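Local coordinates for Maltose/maltodextrin transport permease homologue (Bdellovibrio bacteriovorus HD100, PDB 6FFL), which probably captures maltose and maltodextrins for import, this piece being the solute-binding (MalE) domain fused to the transmembrane subunit MalF, here bound to maltotriose, at residues 83-86 against 87-91; 288-291 against 292-295; 297-300 against 301-305; 312-315 against 316-319. All blocks are in the same frame, centred on the assembly; numbering follows the deposited sequence. Where two conformers were deposited one is given.

Interaction 1 (83-86 against 87-91); sequences EVLG and SDYFQ
L85 and Y89 meet in a local CH-pi contact across the break between helix 82-85 and the weakly bonded helical turn 87-90, near the surface of the solute-binding domain. The two side chains lie side by side, and L85 CD1 sits over one face of the Y89 ring, 3.8 Å from its centroid and shifted toward the rim, where it is 3.4 Å from Y89 CE1. The first torsion of Y89 (chi1 177°) puts CG beside the carbonyl carbon and carries the ring alongside L85, with one face under CD1. Y89 CD1 stands above the centre of the F90 ring, and F90 separately stacks with H105. The backbone link is thin: Y89 N bonds to G86 O at 3.3 Å and bent, approaching from above the carbonyl plane. The same oxygen lies 3.2 Å from Y89 CB. The Y89 hydroxyl is held by T295 just past helix 281-294, which fixes the far end of the ring, and L85 also touches L291 and K292 of that helix. G86 makes the turn possible: at its backbone angles (phi 88°, psi 155°) a CB would press against the preceding carbonyl O, the mark of a helix ended by a glycine with positive phi.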
ATOM      1  N   GLU A  83       3.213  25.256   8.466  1.00 31.30           N
ATOM      2  CA  GLU A  83       2.771  26.347   9.322  1.00 42.43           C
ATOM      3  C   GLU A  83       1.675  25.904  10.284  1.00 45.17           C
ATOM      4  O   GLU A  83       1.537  26.480  11.370  1.00 51.95           O
ATOM      5  CB  GLU A  83       2.285  27.518   8.462  1.00 46.43           C
ATOM      6  CG  GLU A  83       3.141  27.807   7.218  1.00 58.37           C
ATOM      7  CD  GLU A  83       2.857  26.863   6.045  1.00 66.89           C
ATOM      8  OE1 GLU A  83       1.981  25.980   6.182  1.00 64.16           O
ATOM      9  OE2 GLU A  83       3.516  27.003   4.990  1.00 66.68           O
ATOM     10  N   VAL A  84       0.902  24.886   9.904  1.00 36.51           N
ATOM     11  CA  VAL A  84      -0.182  24.395  10.750  1.00 34.74           C
ATOM     12  C   VAL A  84       0.373  23.713  11.994  1.00 32.08           C
ATOM     13  O   VAL A  84      -0.060  23.987  13.120  1.00 39.14           O
ATOM     14  CB  VAL A  84      -1.085  23.439   9.949  1.00 32.24           C
ATOM     15  CG1 VAL A  84      -2.120  22.791  10.857  1.00 36.58           C
ATOM     16  CG2 VAL A  84      -1.756  24.179   8.793  1.00 38.04           C
ATOM     17  N   LEU A  85       1.334  22.806  11.808  1.00 26.19           N
ATOM     18  CA  LEU A  85       1.851  21.982  12.896  1.00 33.86           C
ATOM     19  C   LEU A  85       3.209  22.433  13.428  1.00 36.94           C
ATOM     20  O   LEU A  85       3.582  22.029  14.535  1.00 36.19           O
ATOM     21  CB  LEU A  85       1.942  20.517  12.441  1.00 27.94           C
ATOM     22  CG  LEU A  85       0.609  19.924  11.974  1.00 26.74           C
ATOM     23  CD1 LEU A  85       0.789  18.551  11.368  1.00 25.00           C
ATOM     24  CD2 LEU A  85      -0.392  19.884  13.122  1.00 33.89           C
ATOM     25  N   GLY A  86       3.946  23.249  12.687  1.00 33.30           N
ATOM     26  CA  GLY A  86       5.281  23.659  13.111  1.00 40.23           C
ATOM     27  C   GLY A  86       6.362  22.693  12.662  1.00 37.53           C
ATOM     28  O   GLY A  86       6.132  21.504  12.447  1.00 35.09           O
ATOM     29  N   SER A  87       7.586  23.222  12.545  1.00 47.51           N
ATOM     30  CA  SER A  87       8.711  22.411  12.082  1.00 47.40           C
ATOM     31  C   SER A  87       9.162  21.409  13.140  1.00 46.84           C
ATOM     32  O   SER A  87       9.519  20.269  12.812  1.00 44.77           O
ATOM     33  CB  SER A  87       9.874  23.313  11.673  1.00 63.33           C
ATOM     34  OG  SER A  87      11.121  22.692  11.938  1.00 69.56           O
ATOM     35  N   ASP A  88       9.169  21.810  14.414  1.00 42.64           N
ATOM     36  CA  ASP A  88       9.523  20.865  15.468  1.00 43.17           C
ATOM     37  C   ASP A  88       8.580  19.665  15.502  1.00 36.77           C
ATOM     38  O   ASP A  88       8.945  18.614  16.035  1.00 43.94           O
ATOM     39  CB  ASP A  88       9.538  21.572  16.824  1.00 53.22           C
ATOM     40  CG  ASP A  88      10.751  22.470  16.996  1.00 60.38           C
ATOM     41  OD1 ASP A  88      11.791  22.207  16.351  1.00 59.12           O
ATOM     42  OD2 ASP A  88      10.663  23.443  17.774  1.00 67.23           O
ATOM     43  N   TYR A  89       7.380  19.796  14.939  1.00 31.76           N
ATOM     44  CA  TYR A  89       6.471  18.662  14.865  1.00 32.29           C
ATOM     45  C   TYR A  89       7.060  17.543  14.012  1.00 26.29           C
ATOM     46  O   TYR A  89       7.109  16.384  14.437  1.00 22.77           O
ATOM     47  CB  TYR A  89       5.119  19.123  14.314  1.00 29.11           C
ATOM     48  CG  TYR A  89       4.113  18.018  14.115  1.00 27.80           C
ATOM     49  CD1 TYR A  89       3.986  17.387  12.883  1.00 25.81           C
ATOM     50  CD2 TYR A  89       3.282  17.608  15.153  1.00 28.87           C
ATOM     51  CE1 TYR A  89       3.074  16.370  12.694  1.00 34.95           C
ATOM     52  CE2 TYR A  89       2.361  16.588  14.972  1.00 28.75           C
ATOM     53  CZ  TYR A  89       2.262  15.975  13.741  1.00 32.22           C
ATOM     54  OH  TYR A  89       1.348  14.965  13.539  1.00 34.38           O
ATOM     55  N   PHE A  90       7.519  17.870  12.799  1.00 25.38           N
ATOM     56  CA  PHE A  90       7.864  16.822  11.844  1.00 23.91           C
ATOM     57  C   PHE A  90       9.146  16.085  12.211  1.00 20.41           C
ATOM     58  O   PHE A  90       9.301  14.920  11.826  1.00 20.05           O
ATOM     59  CB  PHE A  90       7.949  17.411  10.434  1.00 26.85           C
ATOM     60  CG  PHE A  90       6.593  17.697   9.842  1.00 20.99           C
ATOM     61  CD1 PHE A  90       5.817  16.664   9.347  1.00 22.51           C
ATOM     62  CD2 PHE A  90       6.080  18.984   9.840  1.00 28.24           C
ATOM     63  CE1 PHE A  90       4.555  16.901   8.837  1.00 23.02           C
ATOM     64  CE2 PHE A  90       4.811  19.232   9.326  1.00 25.26           C
ATOM     65  CZ  PHE A  90       4.053  18.183   8.830  1.00 22.64           C
ATOM     66  N   GLN A  91      10.058  16.721  12.953  0.51 22.93           N
ATOM     67  CA  GLN A  91      11.283  16.034  13.350  0.51 26.03           C
ATOM     68  C   GLN A  91      11.025  14.899  14.336  0.51 22.04           C
ATOM     69  O   GLN A  91      11.933  14.097  14.577  0.51 25.02           O
ATOM     70  CB  GLN A  91      12.292  17.026  13.948  0.51 29.73           C
ATOM     71  CG  GLN A  91      11.715  17.964  14.994  0.51 30.84           C
ATOM     72  CD  GLN A  91      12.769  18.790  15.733  0.51 41.26           C
ATOM     73  OE1 GLN A  91      13.298  18.372  16.770  0.51 31.91           O
ATOM     74  NE2 GLN A  91      13.060  19.976  15.211  0.51 38.06           N
TER

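Interaction 2 (288-291 against 292-295); sequences VKLL and KYLT
L290 and L294, one turn apart, form the tightly packed side of the last turns of helix 281-294, an alpha-helix of the periplasmic-binding-protein fold that packs between helix 13-29 and strand 266-274. Their side chains meet at an oblique angle, L290 CG lying 3.7 Å from L294 CD1. L294 CG also rests 3.4 Å from L290 O, the oxygen that takes the helical bond from L294 N at 2.8 Å. Around this pair the helix is buried: L290 reaches L23 and F26, L294 touches L19 and Y272, and L291 settles on Y272, L274 and I108. Y293 leans its ring against F26, with the planes inclined at about 40°.

The edge carrying K289 and K292 is the looser, solvent side. V288, itself backed by V84 and L274, runs alongside K292, pointing the same way, and V288 CG1 meets the aliphatic K292 CE at 3.8 Å. With K292 CG anti to its carbonyl carbon (chi1 -67°) and the rest of the chain extended, the methylenes pass over V288 O and carry the ammonium group back toward the N-terminal end of the helix, beside V288. K289 points outward on an exposed face. Regular backbone bonds K292 N to V288 O and Y293 N to K289 O, each 3.0 Å, run beneath both sides.

At the C-terminal end the bonding changes. The T295 hydroxyl, whose second partner is Y89, donates to L291 O at 2.9 Å, and T295 N adds a weak, bent bond of 3.3 Å to that same oxygen.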
ATOM      1  N   VAL A 288      -7.883  20.488  12.738  1.00 21.57           N
ATOM      2  CA  VAL A 288      -6.502  20.473  13.203  1.00 21.73           C
ATOM      3  C   VAL A 288      -6.392  19.703  14.513  1.00 18.48           C
ATOM      4  O   VAL A 288      -5.458  18.915  14.705  1.00 22.60           O
ATOM      5  CB  VAL A 288      -5.970  21.914  13.314  1.00 23.56           C
ATOM      6  CG1 VAL A 288      -4.657  21.964  14.071  1.00 23.24           C
ATOM      7  CG2 VAL A 288      -5.788  22.494  11.914  1.00 24.67           C
ATOM      8  N   LYS A 289      -7.358  19.891  15.419  1.00 21.14           N
ATOM      9  CA  LYS A 289      -7.381  19.115  16.657  1.00 23.04           C
ATOM     10  C   LYS A 289      -7.453  17.623  16.367  1.00 23.87           C
ATOM     11  O   LYS A 289      -6.723  16.826  16.965  1.00 26.51           O
ATOM     12  CB  LYS A 289      -8.561  19.533  17.533  1.00 25.09           C
ATOM     13  CG  LYS A 289      -8.384  20.862  18.229  1.00 33.46           C
ATOM     14  CD  LYS A 289      -9.605  21.189  19.065  1.00 42.57           C
ATOM     15  CE  LYS A 289      -9.225  21.909  20.345  1.00 49.21           C
ATOM     16  NZ  LYS A 289     -10.332  22.787  20.794  1.00 47.71           N
ATOM     17  N   LEU A 290      -8.322  17.227  15.434  1.00 20.64           N
ATOM     18  CA  LEU A 290      -8.462  15.814  15.111  1.00 19.85           C
ATOM     19  C   LEU A 290      -7.192  15.265  14.475  1.00 23.42           C
ATOM     20  O   LEU A 290      -6.774  14.142  14.783  1.00 19.23           O
ATOM     21  CB  LEU A 290      -9.663  15.608  14.190  1.00 19.58           C
ATOM     22  CG  LEU A 290      -9.985  14.149  13.866  1.00 24.10           C
ATOM     23  CD1 LEU A 290     -10.301  13.397  15.155  1.00 16.93           C
ATOM     24  CD2 LEU A 290     -11.150  14.068  12.896  1.00 22.50           C
ATOM     25  N   LEU A 291      -6.575  16.042  13.577  1.00 20.43           N
ATOM     26  CA  LEU A 291      -5.320  15.634  12.944  1.00 21.30           C
ATOM     27  C   LEU A 291      -4.222  15.398  13.976  1.00 24.48           C
ATOM     28  O   LEU A 291      -3.471  14.418  13.889  1.00 20.30           O
ATOM     29  CB  LEU A 291      -4.885  16.710  11.944  1.00 21.70           C
ATOM     30  CG  LEU A 291      -3.472  16.633  11.373  1.00 27.18           C
ATOM     31  CD1 LEU A 291      -3.371  15.408  10.542  1.00 27.26           C
ATOM     32  CD2 LEU A 291      -3.154  17.868  10.535  1.00 33.34           C
ATOM     33  N   LYS A 292      -4.088  16.307  14.939  1.00 20.59           N
ATOM     34  CA  LYS A 292      -3.088  16.124  15.985  1.00 20.41           C
ATOM     35  C   LYS A 292      -3.409  14.904  16.842  1.00 23.60           C
ATOM     36  O   LYS A 292      -2.507  14.152  17.226  1.00 20.30           O
ATOM     37  CB  LYS A 292      -2.998  17.380  16.849  1.00 19.27           C
ATOM     38  CG  LYS A 292      -2.438  18.618  16.128  1.00 21.09           C
ATOM     39  CD  LYS A 292      -2.495  19.834  17.074  1.00 27.45           C
ATOM     40  CE  LYS A 292      -1.846  21.070  16.475  1.00 30.41           C
ATOM     41  NZ  LYS A 292      -2.074  22.285  17.330  1.00 29.36           N
ATOM     42  N   TYR A 293      -4.689  14.684  17.145  1.00 18.09           N
ATOM     43  CA  TYR A 293      -5.066  13.520  17.947  1.00 23.74           C
ATOM     44  C   TYR A 293      -4.783  12.210  17.209  1.00 17.99           C
ATOM     45  O   TYR A 293      -4.242  11.259  17.795  1.00 18.93           O
ATOM     46  CB  TYR A 293      -6.540  13.611  18.335  1.00 19.80           C
ATOM     47  CG  TYR A 293      -7.045  12.378  19.040  1.00 23.37           C
ATOM     48  CD1 TYR A 293      -6.653  12.097  20.345  1.00 25.25           C
ATOM     49  CD2 TYR A 293      -7.907  11.497  18.408  1.00 26.76           C
ATOM     50  CE1 TYR A 293      -7.106  10.967  20.999  1.00 30.46           C
ATOM     51  CE2 TYR A 293      -8.372  10.364  19.055  1.00 30.35           C
ATOM     52  CZ  TYR A 293      -7.965  10.106  20.348  1.00 34.99           C
ATOM     53  OH  TYR A 293      -8.421   8.983  20.995  1.00 44.18           O
ATOM     54  N   LEU A 294      -5.155  12.128  15.928  1.00 19.22           N
ATOM     55  CA  LEU A 294      -5.033  10.858  15.217  1.00 17.28           C
ATOM     56  C   LEU A 294      -3.592  10.519  14.880  1.00 16.97           C
ATOM     57  O   LEU A 294      -3.319   9.377  14.495  1.00 19.28           O
ATOM     58  CB  LEU A 294      -5.877  10.865  13.936  1.00 19.23           C
ATOM     59  CG  LEU A 294      -7.394  10.895  14.162  1.00 20.26           C
ATOM     60  CD1 LEU A 294      -8.141  11.059  12.839  1.00 19.71           C
ATOM     61  CD2 LEU A 294      -7.861   9.646  14.910  1.00 22.91           C
ATOM     62  N   THR A 295      -2.669  11.471  15.020  1.00 15.56           N
ATOM     63  CA  THR A 295      -1.254  11.190  14.874  1.00 13.71           C
ATOM     64  C   THR A 295      -0.540  11.164  16.222  1.00 15.62           C
ATOM     65  O   THR A 295       0.680  10.967  16.256  1.00 17.31           O
ATOM     66  CB  THR A 295      -0.593  12.217  13.945  1.00 19.32           C
ATOM     67  OG1 THR A 295      -0.798  13.537  14.459  1.00 20.68           O
ATOM     68  CG2 THR A 295      -1.176  12.129  12.518  1.00 18.76           C
TER

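Interaction 3 (297-300 against 301-305); sequences TPVQ and LLFAE
The first two turns of helix 297-307 bring V299 against F303 and T297 against L301, each pair one turn apart. V299 and F303 lie side by side, and V299 CG1 touches F303 CE2 at 3.8 Å. The valine methyl is placed there by its first torsion, which sets CG1 anti to the backbone N (chi1 174°). V299 O approaches the same ring at its edge, close to the ring plane, 3.3 Å from F303 CD2, and that oxygen also accepts the nearly straight bond from F303 N at 3.1 Å.

This helix follows helix 281-294 after a short turn and belongs to the same lobe of the periplasmic-binding-protein fold. F303 and L302 press on V18 of helix 13-29. On another side of the helix, T297 CG2 meets L301 CD1 at 3.6 Å, and L301 goes on to touch P311, S319 and V322.

The backbone bonds start with T297 O, which takes L301 N at 2.9 Å. P298, in the first turn, has no N-H to give, but its carbonyl accepts L302 N at 3.1 Å in a more bent bond (N-H...O 142°). Q300 O receives A304 N at 2.9 Å. The buried amide of Q300 turns back toward the start of the helix, NE2 bonding to T295 O and OE1 accepting from N313 N.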
ATOM      1  N   THR A 297       0.763   9.857  19.935  1.00 18.36           N
ATOM      2  CA  THR A 297       1.347   8.561  20.267  1.00 20.52           C
ATOM      3  C   THR A 297       0.335   7.597  20.883  1.00 18.62           C
ATOM      4  O   THR A 297       0.378   6.402  20.535  1.00 19.97           O
ATOM      5  CB  THR A 297       2.576   8.781  21.160  1.00 18.22           C
ATOM      6  OG1 THR A 297       3.658   9.225  20.333  1.00 17.85           O
ATOM      7  CG2 THR A 297       3.003   7.473  21.879  1.00 18.47           C
ATOM      8  N   PRO A 298      -0.601   8.020  21.741  1.00 18.56           N
ATOM      9  CA  PRO A 298      -1.633   7.071  22.195  1.00 21.23           C
ATOM     10  C   PRO A 298      -2.411   6.421  21.064  1.00 18.59           C
ATOM     11  O   PRO A 298      -2.665   5.211  21.123  1.00 20.44           O
ATOM     12  CB  PRO A 298      -2.521   7.942  23.095  1.00 22.30           C
ATOM     13  CG  PRO A 298      -1.563   8.925  23.677  1.00 26.63           C
ATOM     14  CD  PRO A 298      -0.619   9.259  22.551  1.00 24.88           C
ATOM     15  N   VAL A 299      -2.755   7.167  20.005  1.00 19.21           N
ATOM     16  CA  VAL A 299      -3.474   6.558  18.885  1.00 16.32           C
ATOM     17  C   VAL A 299      -2.547   5.678  18.050  1.00 17.70           C
ATOM     18  O   VAL A 299      -2.938   4.591  17.609  1.00 16.89           O
ATOM     19  CB  VAL A 299      -4.148   7.640  18.017  1.00 20.01           C
ATOM     20  CG1 VAL A 299      -4.767   7.002  16.775  1.00 16.69           C
ATOM     21  CG2 VAL A 299      -5.210   8.372  18.818  1.00 21.66           C
ATOM     22  N   GLN A 300      -1.315   6.132  17.801  1.00 16.81           N
ATOM     23  CA  GLN A 300      -0.368   5.298  17.056  1.00 16.94           C
ATOM     24  C   GLN A 300      -0.140   3.962  17.754  1.00 19.41           C
ATOM     25  O   GLN A 300      -0.039   2.918  17.098  1.00 17.12           O
ATOM     26  CB  GLN A 300       0.960   6.030  16.890  1.00 15.74           C
ATOM     27  CG  GLN A 300       0.875   7.299  16.048  1.00 14.31           C
ATOM     28  CD  GLN A 300       2.221   7.688  15.472  1.00 16.64           C
ATOM     29  OE1 GLN A 300       3.147   6.880  15.448  1.00 14.95           O
ATOM     30  NE2 GLN A 300       2.335   8.933  14.994  1.00 14.40           N
ATOM     31  N   LEU A 301      -0.046   3.976  19.079  1.00 18.00           N
ATOM     32  CA  LEU A 301       0.181   2.735  19.807  1.00 18.13           C
ATOM     33  C   LEU A 301      -1.073   1.877  19.897  1.00 19.07           C
ATOM     34  O   LEU A 301      -0.965   0.662  20.094  1.00 21.80           O
ATOM     35  CB  LEU A 301       0.724   3.040  21.204  1.00 22.72           C
ATOM     36  CG  LEU A 301       2.156   3.591  21.237  1.00 23.07           C
ATOM     37  CD1 LEU A 301       2.571   3.972  22.669  1.00 20.65           C
ATOM     38  CD2 LEU A 301       3.139   2.601  20.614  1.00 17.09           C
ATOM     39  N   LEU A 302      -2.257   2.476  19.782  1.00 16.42           N
ATOM     40  CA  LEU A 302      -3.472   1.676  19.659  1.00 20.45           C
ATOM     41  C   LEU A 302      -3.438   0.847  18.382  1.00 20.47           C
ATOM     42  O   LEU A 302      -3.726  -0.359  18.401  1.00 19.66           O
ATOM     43  CB  LEU A 302      -4.702   2.583  19.681  1.00 22.14           C
ATOM     44  CG  LEU A 302      -6.063   1.894  19.632  1.00 26.32           C
ATOM     45  CD1 LEU A 302      -6.269   1.000  20.848  1.00 30.18           C
ATOM     46  CD2 LEU A 302      -7.156   2.956  19.541  1.00 29.81           C
ATOM     47  N   PHE A 303      -3.081   1.480  17.257  1.00 17.77           N
ATOM     48  CA  PHE A 303      -2.901   0.743  16.006  1.00 18.17           C
ATOM     49  C   PHE A 303      -1.779  -0.273  16.140  1.00 19.86           C
ATOM     50  O   PHE A 303      -1.914  -1.427  15.717  1.00 16.85           O
ATOM     51  CB  PHE A 303      -2.602   1.698  14.846  1.00 19.12           C
ATOM     52  CG  PHE A 303      -3.817   2.379  14.291  1.00 19.66           C
ATOM     53  CD1 PHE A 303      -4.636   1.723  13.386  1.00 16.11           C
ATOM     54  CD2 PHE A 303      -4.134   3.678  14.662  1.00 17.82           C
ATOM     55  CE1 PHE A 303      -5.745   2.341  12.865  1.00 14.60           C
ATOM     56  CE2 PHE A 303      -5.249   4.299  14.149  1.00 17.79           C
ATOM     57  CZ  PHE A 303      -6.065   3.622  13.247  1.00 17.11           C
ATOM     58  N   ALA A 304      -0.651   0.143  16.720  1.00 15.87           N
ATOM     59  CA  ALA A 304       0.460  -0.792  16.888  1.00 17.70           C
ATOM     60  C   ALA A 304       0.027  -2.019  17.684  1.00 18.78           C
ATOM     61  O   ALA A 304       0.404  -3.149  17.354  1.00 19.25           O
ATOM     62  CB  ALA A 304       1.644  -0.087  17.560  1.00 19.98           C
ATOM     63  N   GLU A 305      -0.807  -1.821  18.707  1.00 18.54           N
ATOM     64  CA  GLU A 305      -1.218  -2.934  19.554  1.00 21.58           C
ATOM     65  C   GLU A 305      -2.239  -3.833  18.863  1.00 22.64           C
ATOM     66  O   GLU A 305      -2.165  -5.062  18.983  1.00 26.17           O
ATOM     67  CB  GLU A 305      -1.782  -2.397  20.867  1.00 22.84           C
ATOM     68  CG  GLU A 305      -2.352  -3.449  21.803  1.00 36.81           C
ATOM     69  CD  GLU A 305      -2.891  -2.827  23.080  1.00 53.35           C
ATOM     70  OE1 GLU A 305      -3.927  -2.129  23.014  1.00 57.27           O
ATOM     71  OE2 GLU A 305      -2.265  -3.014  24.144  1.00 61.39           O
TER

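Interaction 4 (312-315 against 316-319); sequences SNLQ and ARES
N313 and A316 begin the contact in the loop that leads from strand 310-311 through a 3-10 turn to helix 320-323. A316 N donates to N313 OD1 at 2.9 Å, lying in the plane of the side-chain carbonyl and on a lone pair, so the N313 side-chain oxygen takes the A316 N-H at the start of the 3-10 turn, before the backbone bonds of R317 and E318. A316 CB sits 3.9 Å from N313 CB and also touches T297.

R317 N then bonds to L314 O at 3.2 Å, from above the carbonyl plane as the tight turn dictates. The arginine chain runs extended beside L314, and L314 CD2 lies over one face of the guanidinium, offset toward R317 NH1 at 3.8 Å. Outside the loop, NE bonds to P311 O and NH2 forms a salt bridge with D94.

E318 N continues the turn with a straighter bond of 3.0 Å to Q315 O. Its chain bends at CG and crosses that of Q315 at about a right angle, with E318 CG 3.8 Å from Q315 NE2. One water donates to Q315 OE1 at 2.6 Å and only weakly to E318 OE1. S319 N bonds back to A316 O, and the S319 hydroxyl caps I321 N at the start of the next helix.

N313 OD1 and S319 OG thus satisfy backbone N-H groups, and R317 is fixed by a backbone carbonyl as well as by D94, which probably balances its charge.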
ATOM      1  N   SER A 312       4.839   5.836  13.278  1.00 13.26           N
ATOM      2  CA  SER A 312       5.676   6.846  12.650  1.00 15.32           C
ATOM      3  C   SER A 312       6.423   7.693  13.673  1.00 13.47           C
ATOM      4  O   SER A 312       7.496   8.224  13.367  1.00 17.22           O
ATOM      5  CB  SER A 312       4.815   7.744  11.766  1.00 16.18           C
ATOM      6  OG  SER A 312       3.791   8.345  12.531  1.00 15.88           O
ATOM      7  N   ASN A 313       5.868   7.857  14.875  1.00 15.42           N
ATOM      8  CA  ASN A 313       6.532   8.654  15.897  1.00 16.86           C
ATOM      9  C   ASN A 313       7.721   7.877  16.458  1.00 15.18           C
ATOM     10  O   ASN A 313       7.592   6.707  16.819  1.00 16.96           O
ATOM     11  CB  ASN A 313       5.546   9.013  17.006  1.00 17.45           C
ATOM     12  CG  ASN A 313       6.190   9.821  18.109  1.00 18.31           C
ATOM     13  OD1 ASN A 313       6.922   9.284  18.933  1.00 18.86           O
ATOM     14  ND2 ASN A 313       5.928  11.132  18.120  1.00 17.12           N
ATOM     15  N   LEU A 314       8.888   8.525  16.500  1.00 17.11           N
ATOM     16  CA  LEU A 314      10.121   7.816  16.829  1.00 18.20           C
ATOM     17  C   LEU A 314      10.137   7.365  18.283  1.00 22.66           C
ATOM     18  O   LEU A 314      10.524   6.229  18.574  1.00 22.53           O
ATOM     19  CB  LEU A 314      11.338   8.698  16.518  1.00 16.61           C
ATOM     20  CG  LEU A 314      11.465   9.087  15.028  1.00 18.83           C
ATOM     21  CD1 LEU A 314      12.628  10.038  14.783  1.00 22.08           C
ATOM     22  CD2 LEU A 314      11.580   7.850  14.122  1.00 21.03           C
ATOM     23  N   GLN A 315       9.724   8.233  19.216  1.00 17.44           N
ATOM     24  CA  GLN A 315       9.709   7.822  20.617  1.00 18.26           C
ATOM     25  C   GLN A 315       8.670   6.735  20.886  1.00 17.98           C
ATOM     26  O   GLN A 315       8.863   5.909  21.788  1.00 18.60           O
ATOM     27  CB  GLN A 315       9.462   9.020  21.541  1.00 18.98           C
ATOM     28  CG  GLN A 315       9.693   8.727  23.048  1.00 20.06           C
ATOM     29  CD  GLN A 315      11.089   8.188  23.366  1.00 21.70           C
ATOM     30  OE1 GLN A 315      12.056   8.479  22.675  1.00 21.58           O
ATOM     31  NE2 GLN A 315      11.192   7.407  24.448  1.00 22.05           N
ATOM     32  N   ALA A 316       7.568   6.719  20.135  1.00 17.18           N
ATOM     33  CA  ALA A 316       6.552   5.684  20.340  1.00 17.26           C
ATOM     34  C   ALA A 316       7.104   4.286  20.079  1.00 21.11           C
ATOM     35  O   ALA A 316       6.585   3.301  20.623  1.00 19.89           O
ATOM     36  CB  ALA A 316       5.343   5.931  19.434  1.00 16.27           C
ATOM     37  N   ARG A 317       8.145   4.179  19.252  1.00 18.36           N
ATOM     38  CA  ARG A 317       8.750   2.890  18.946  1.00 21.58           C
ATOM     39  C   ARG A 317       9.497   2.289  20.129  1.00 23.12           C
ATOM     40  O   ARG A 317       9.897   1.122  20.052  1.00 22.60           O
ATOM     41  CB  ARG A 317       9.698   3.032  17.763  1.00 19.33           C
ATOM     42  CG  ARG A 317       9.002   3.454  16.467  1.00 19.06           C
ATOM     43  CD  ARG A 317       9.982   3.635  15.337  1.00 16.96           C
ATOM     44  NE  ARG A 317       9.291   3.980  14.095  1.00 18.37           N
ATOM     45  CZ  ARG A 317       9.899   4.261  12.949  1.00 22.39           C
ATOM     46  NH1 ARG A 317      11.225   4.248  12.878  1.00 23.42           N
ATOM     47  NH2 ARG A 317       9.177   4.552  11.873  1.00 17.92           N
ATOM     48  N   GLU A 318       9.711   3.049  21.204  1.00 21.31           N
ATOM     49  CA  GLU A 318      10.321   2.488  22.404  1.00 20.14           C
ATOM     50  C   GLU A 318       9.319   1.759  23.296  1.00 22.63           C
ATOM     51  O   GLU A 318       9.720   1.167  24.307  1.00 26.41           O
ATOM     52  CB  GLU A 318      11.033   3.601  23.191  1.00 23.33           C
ATOM     53  CG  GLU A 318      12.121   4.322  22.400  1.00 26.71           C
ATOM     54  CD  GLU A 318      13.298   3.419  22.025  1.00 49.13           C
ATOM     55  OE1 GLU A 318      14.215   3.904  21.324  1.00 58.01           O
ATOM     56  OE2 GLU A 318      13.321   2.240  22.438  1.00 49.22           O
ATOM     57  N   SER A 319       8.041   1.765  22.931  1.00 19.57           N
ATOM     58  CA  SER A 319       7.014   1.065  23.689  1.00 27.07           C
ATOM     59  C   SER A 319       7.199  -0.447  23.616  1.00 29.42           C
ATOM     60  O   SER A 319       7.626  -1.000  22.595  1.00 26.04           O
ATOM     61  CB  SER A 319       5.628   1.439  23.156  1.00 32.80           C
ATOM     62  OG  SER A 319       4.606   0.675  23.773  1.00 28.09           O
TER
HETATM   63  O   HOH W   1      14.303   7.261  21.998  1.00 26.72           O

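Interactions 1 to 4 follow one another along the chain and are bonded in series, 1 to 2, 2 to 3 and 3 to 4. Interaction 1 meets interaction 2 through Y89 OH and T295 OG1, 2.7 Å apart, with V84 CG1 packing on V288 CG2 at 3.8 Å. Q300 bridges in two directions: NE2 is 2.9 Å from T295 O of interaction 2, and OE1 is 2.9 Å from N313 N of interaction 4, whose centre is 10 Å from that of interaction 3. Interactions 1 and 4 merely pack; 1 and 3, like 2 and 4, do not touch. The F303 side chain lies about 9 Å from a bound glucose unit, that of R317 about 11 Å from a platinum ion.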